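PDB 5NO8: Baccell_00875 from Bacteroides cellulosilyticus DSM 14838, which probably acts as a polysaccharide lyase that removes rhamnose caps from glucuronic acid in complex arabinogalactan proteins. Local coordinates for residues N539-I544 / A591-D596. Numbering follows the deposited sequence.
Sequences NYEQSI and AIRHWD. With GOL (glycerol), chain C.
Glu-541 OE1 receives Arg-593 NH1 at 2.8 Å, the salt bridge at the centre of a buried Glu-541/Arg-593/Asp-596 network that joins the N-cap of helix 542-559 to the loop before helix 596-600. The carboxylate oxygen is met nearly along its C-O axis, with the two planes 36° apart. The same NH1 also donates to Gln-542 OE1 at 3.0 Å, the amide standing steeply to the guanidinium. NH2, the other terminal nitrogen, reaches the syn lone pair of Asp-596 OD2, so one cation is gripped by two acids. A kink at chi3 (52°) turns the guanidinium toward the helix start. With an alanine in place of Arg-593, both carboxylates would probably lose their shared countercharge and Gln-542 OE1 its donor. Trp-595 CZ2 lies over one guanidinium face, 3.3 Å above it and offset to the rim, while the same CZ2, at the ring edge, meets Glu-541 OE1 at 3.4 Å. Farther out, Glu-541 OE1 also accepts the capping bond from Ser-543 N, whose approach is from above the carboxylate plane; this pins the carboxylate over the first turn. Gln-542 CG, anti to the backbone N (chi1 174°), rests on Ala-591 CB at 3.6 Å; the bend at chi2 turns the amide toward Arg-593, and its NE2 donates to Trp-614 O and Thr-618 OG1, fixing the turn of the amide. A water bridges Gln-542 N and Ile-592 O. Glycerol, probably from the crystallisation liquor, sits against the network. Its central O2 gives a hydrogen bond to Glu-541 OE2 and accepts from Arg-593 NH2 and Trp-595 NE1. At one end, glycerol O3 accepts from Trp-595 NE1 and donates to Asp-596 OD1 at 2.6 Å.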
ATOM      1  N   ASN A 539      -3.586  -0.709  14.995  1.00 28.87           N
ATOM      2  CA  ASN A 539      -4.754  -1.388  15.593  1.00 28.63           C
ATOM      3  C   ASN A 539      -5.350  -2.456  14.703  1.00 27.95           C
ATOM      4  O   ASN A 539      -5.861  -3.463  15.184  1.00 27.72           O
ATOM      5  CB  ASN A 539      -5.870  -0.393  15.969  1.00 29.21           C
ATOM      6  CG  ASN A 539      -5.445   0.625  17.016  1.00 30.00           C
ATOM      7  OD1 ASN A 539      -5.996   1.753  17.061  1.00 30.89           O
ATOM      8  ND2 ASN A 539      -4.465   0.270  17.841  1.00 26.62           N
ATOM      9  N   TYR A 540      -5.310  -2.210  13.399  1.00 25.38           N
ATOM     10  CA  TYR A 540      -5.761  -3.168  12.427  1.00 23.06           C
ATOM     11  C   TYR A 540      -5.013  -2.806  11.177  1.00 21.72           C
ATOM     12  O   TYR A 540      -4.948  -1.637  10.851  1.00 22.88           O
ATOM     13  CB  TYR A 540      -7.270  -3.017  12.213  1.00 23.07           C
ATOM     14  CG  TYR A 540      -7.829  -3.891  11.134  1.00 21.78           C
ATOM     15  CD1 TYR A 540      -8.095  -5.237  11.366  1.00 22.76           C
ATOM     16  CD2 TYR A 540      -8.083  -3.380   9.850  1.00 21.78           C
ATOM     17  CE1 TYR A 540      -8.585  -6.059  10.364  1.00 22.29           C
ATOM     18  CE2 TYR A 540      -8.593  -4.192   8.844  1.00 21.14           C
ATOM     19  CZ  TYR A 540      -8.830  -5.532   9.106  1.00 23.11           C
ATOM     20  OH  TYR A 540      -9.334  -6.340   8.118  1.00 22.91           O
ATOM     21  N   GLU A 541      -4.480  -3.790  10.462  1.00 21.17           N
ATOM     22  CA  GLU A 541      -3.730  -3.496   9.226  1.00 21.58           C
ATOM     23  C   GLU A 541      -3.382  -4.746   8.455  1.00 20.56           C
ATOM     24  O   GLU A 541      -3.495  -5.874   8.952  1.00 19.66           O
ATOM     25  CB  GLU A 541      -2.438  -2.742   9.546  1.00 23.44           C
ATOM     26  CG  GLU A 541      -1.534  -3.475  10.534  1.00 24.77           C
ATOM     27  CD  GLU A 541      -0.055  -3.330  10.199  1.00 27.85           C
ATOM     28  OE1 GLU A 541       0.289  -3.522   8.995  1.00 28.77           O
ATOM     29  OE2 GLU A 541       0.766  -3.059  11.114  1.00 25.89           O
ATOM     30  N   GLN A 542      -2.897  -4.534   7.236  1.00 19.21           N
ATOM     31  CA  GLN A 542      -2.533  -5.629   6.379  1.00 18.77           C
ATOM     32  C   GLN A 542      -1.421  -6.525   6.928  1.00 19.10           C
ATOM     33  O   GLN A 542      -1.432  -7.736   6.650  1.00 19.98           O
ATOM     34  CB  GLN A 542      -2.193  -5.106   4.977  1.00 18.83           C
ATOM     35  CG  GLN A 542      -1.657  -6.164   4.007  1.00 16.90           C
ATOM     36  CD  GLN A 542      -0.153  -6.191   3.949  1.00 17.33           C
ATOM     37  OE1 GLN A 542       0.519  -5.409   4.599  1.00 16.43           O
ATOM     38  NE2 GLN A 542       0.385  -7.098   3.144  1.00 16.83           N
ATOM     39  N   SER A 543      -0.479  -5.978   7.686  1.00 20.29           N
ATOM     40  CA  SER A 543       0.576  -6.822   8.252  1.00 22.30           C
ATOM     41  C   SER A 543       0.227  -7.430   9.628  1.00 23.28           C
ATOM     42  O   SER A 543       1.112  -7.920  10.321  1.00 24.41           O
ATOM     43  CB  SER A 543       1.950  -6.137   8.239  1.00 23.37           C
ATOM     44  OG  SER A 543       2.070  -5.113   9.211  1.00 27.09           O
ATOM     45  N   ILE A 544      -1.054  -7.386  10.004  1.00 23.15           N
ATOM     46  CA  ILE A 544      -1.646  -8.347  10.971  1.00 23.57           C
ATOM     47  C   ILE A 544      -2.415  -9.442  10.240  1.00 22.09           C
ATOM     48  O   ILE A 544      -2.212 -10.629  10.486  1.00 21.02           O
ATOM     49  CB  ILE A 544      -2.590  -7.616  11.960  1.00 24.54           C
ATOM     50  CG1 ILE A 544      -1.778  -6.620  12.783  1.00 25.57           C
ATOM     51  CG2 ILE A 544      -3.356  -8.622  12.833  1.00 25.73           C
ATOM     52  CD1 ILE A 544      -2.639  -5.608  13.520  1.00 27.28           C
ATOM     53  N   ALA A 591      -1.189  -3.523  -1.190  1.00 14.16           N
ATOM     54  CA  ALA A 591      -1.978  -3.175  -0.028  1.00 13.75           C
ATOM     55  C   ALA A 591      -1.831  -1.722   0.423  1.00 14.18           C
ATOM     56  O   ALA A 591      -0.717  -1.167   0.483  1.00 13.47           O
ATOM     57  CB  ALA A 591      -1.608  -4.089   1.112  1.00 14.30           C
ATOM     58  N   ILE A 592      -2.958  -1.153   0.843  1.00 14.13           N
ATOM     59  CA  ILE A 592      -2.954   0.130   1.484  1.00 15.54           C
ATOM     60  C   ILE A 592      -2.125   0.043   2.757  1.00 14.88           C
ATOM     61  O   ILE A 592      -2.394  -0.778   3.628  1.00 14.47           O
ATOM     62  CB  ILE A 592      -4.364   0.599   1.865  1.00 16.23           C
ATOM     63  CG1 ILE A 592      -5.229   0.827   0.615  1.00 16.29           C
ATOM     64  CG2 ILE A 592      -4.276   1.888   2.703  1.00 16.08           C
ATOM     65  CD1 ILE A 592      -6.709   0.900   0.931  1.00 17.60           C
ATOM     66  N   ARG A 593      -1.092   0.866   2.807  1.00 14.45           N
ATOM     67  CA  ARG A 593      -0.244   1.086   3.974  1.00 15.03           C
ATOM     68  C   ARG A 593       0.110   2.567   3.936  1.00 15.93           C
ATOM     69  O   ARG A 593       0.241   3.157   2.857  1.00 16.30           O
ATOM     70  CB  ARG A 593       1.009   0.209   3.929  1.00 15.21           C
ATOM     71  CG  ARG A 593       0.709  -1.279   3.778  1.00 16.23           C
ATOM     72  CD  ARG A 593       1.948  -2.193   3.798  1.00 17.12           C
ATOM     73  NE  ARG A 593       2.766  -1.924   4.971  1.00 18.51           N
ATOM     74  CZ  ARG A 593       2.511  -2.374   6.206  1.00 17.39           C
ATOM     75  NH1 ARG A 593       1.506  -3.203   6.441  1.00 18.23           N
ATOM     76  NH2 ARG A 593       3.275  -1.993   7.204  1.00 17.54           N
ATOM     77  N   HIS A 594       0.216   3.202   5.086  1.00 15.51           N
ATOM     78  CA  HIS A 594       0.291   4.671   5.117  1.00 16.11           C
ATOM     79  C   HIS A 594       0.994   5.284   6.330  1.00 16.25           C
ATOM     80  O   HIS A 594       0.775   6.448   6.668  1.00 16.23           O
ATOM     81  CB  HIS A 594      -1.099   5.281   4.907  1.00 16.62           C
ATOM     82  CG  HIS A 594      -2.118   4.870   5.931  1.00 16.21           C
ATOM     83  ND1 HIS A 594      -2.027   5.217   7.269  1.00 16.46           N
ATOM     84  CD2 HIS A 594      -3.245   4.141   5.806  1.00 16.59           C
ATOM     85  CE1 HIS A 594      -3.065   4.719   7.912  1.00 15.86           C
ATOM     86  NE2 HIS A 594      -3.837   4.089   7.046  1.00 16.03           N
ATOM     87  N   TRP A 595       1.923   4.548   6.923  1.00 17.04           N
ATOM     88  CA  TRP A 595       2.668   5.051   8.096  1.00 17.30           C
ATOM     89  C   TRP A 595       4.179   4.802   8.120  1.00 18.50           C
ATOM     90  O   TRP A 595       4.890   5.433   8.905  1.00 17.83           O
ATOM     91  CB  TRP A 595       2.022   4.467   9.367  1.00 17.32           C
ATOM     92  CG  TRP A 595       1.979   3.005   9.330  1.00 17.08           C
ATOM     93  CD1 TRP A 595       2.949   2.139   9.744  1.00 17.57           C
ATOM     94  CD2 TRP A 595       0.925   2.214   8.807  1.00 17.62           C
ATOM     95  NE1 TRP A 595       2.549   0.849   9.509  1.00 17.90           N
ATOM     96  CE2 TRP A 595       1.319   0.871   8.910  1.00 17.79           C
ATOM     97  CE3 TRP A 595      -0.313   2.511   8.251  1.00 16.99           C
ATOM     98  CZ2 TRP A 595       0.509  -0.166   8.487  1.00 16.97           C
ATOM     99  CZ3 TRP A 595      -1.107   1.486   7.819  1.00 17.37           C
ATOM    100  CH2 TRP A 595      -0.691   0.160   7.930  1.00 17.29           C
ATOM    101  N   ASP A 596       4.703   3.928   7.263  1.00 18.80           N
ATOM    102  CA  ASP A 596       6.100   3.518   7.414  1.00 19.23           C
ATOM    103  C   ASP A 596       7.106   4.581   7.025  1.00 19.30           C
ATOM    104  O   ASP A 596       8.243   4.531   7.489  1.00 19.99           O
ATOM    105  CB  ASP A 596       6.364   2.202   6.672  1.00 19.70           C
ATOM    106  CG  ASP A 596       5.680   1.039   7.334  1.00 20.42           C
ATOM    107  OD1 ASP A 596       6.105   0.729   8.470  1.00 21.70           O
ATOM    108  OD2 ASP A 596       4.708   0.469   6.763  1.00 21.50           O
TER
HETATM  109  C1  GOL C 701       4.704  -3.669  11.651  1.00 45.90           C
HETATM  110  O1  GOL C 701       3.901  -4.858  11.553  1.00 50.72           O
HETATM  111  C2  GOL C 701       4.513  -2.763  10.430  1.00 44.25           C
HETATM  112  O2  GOL C 701       3.173  -2.224  10.295  1.00 37.93           O
HETATM  113  C3  GOL C 701       5.548  -1.626  10.471  1.00 40.32           C
HETATM  114  O3  GOL C 701       4.951  -0.336  10.512  1.00 39.06           O
HETATM  115  O   HOH W   1      -3.002  -1.756   6.221  1.00 17.28           O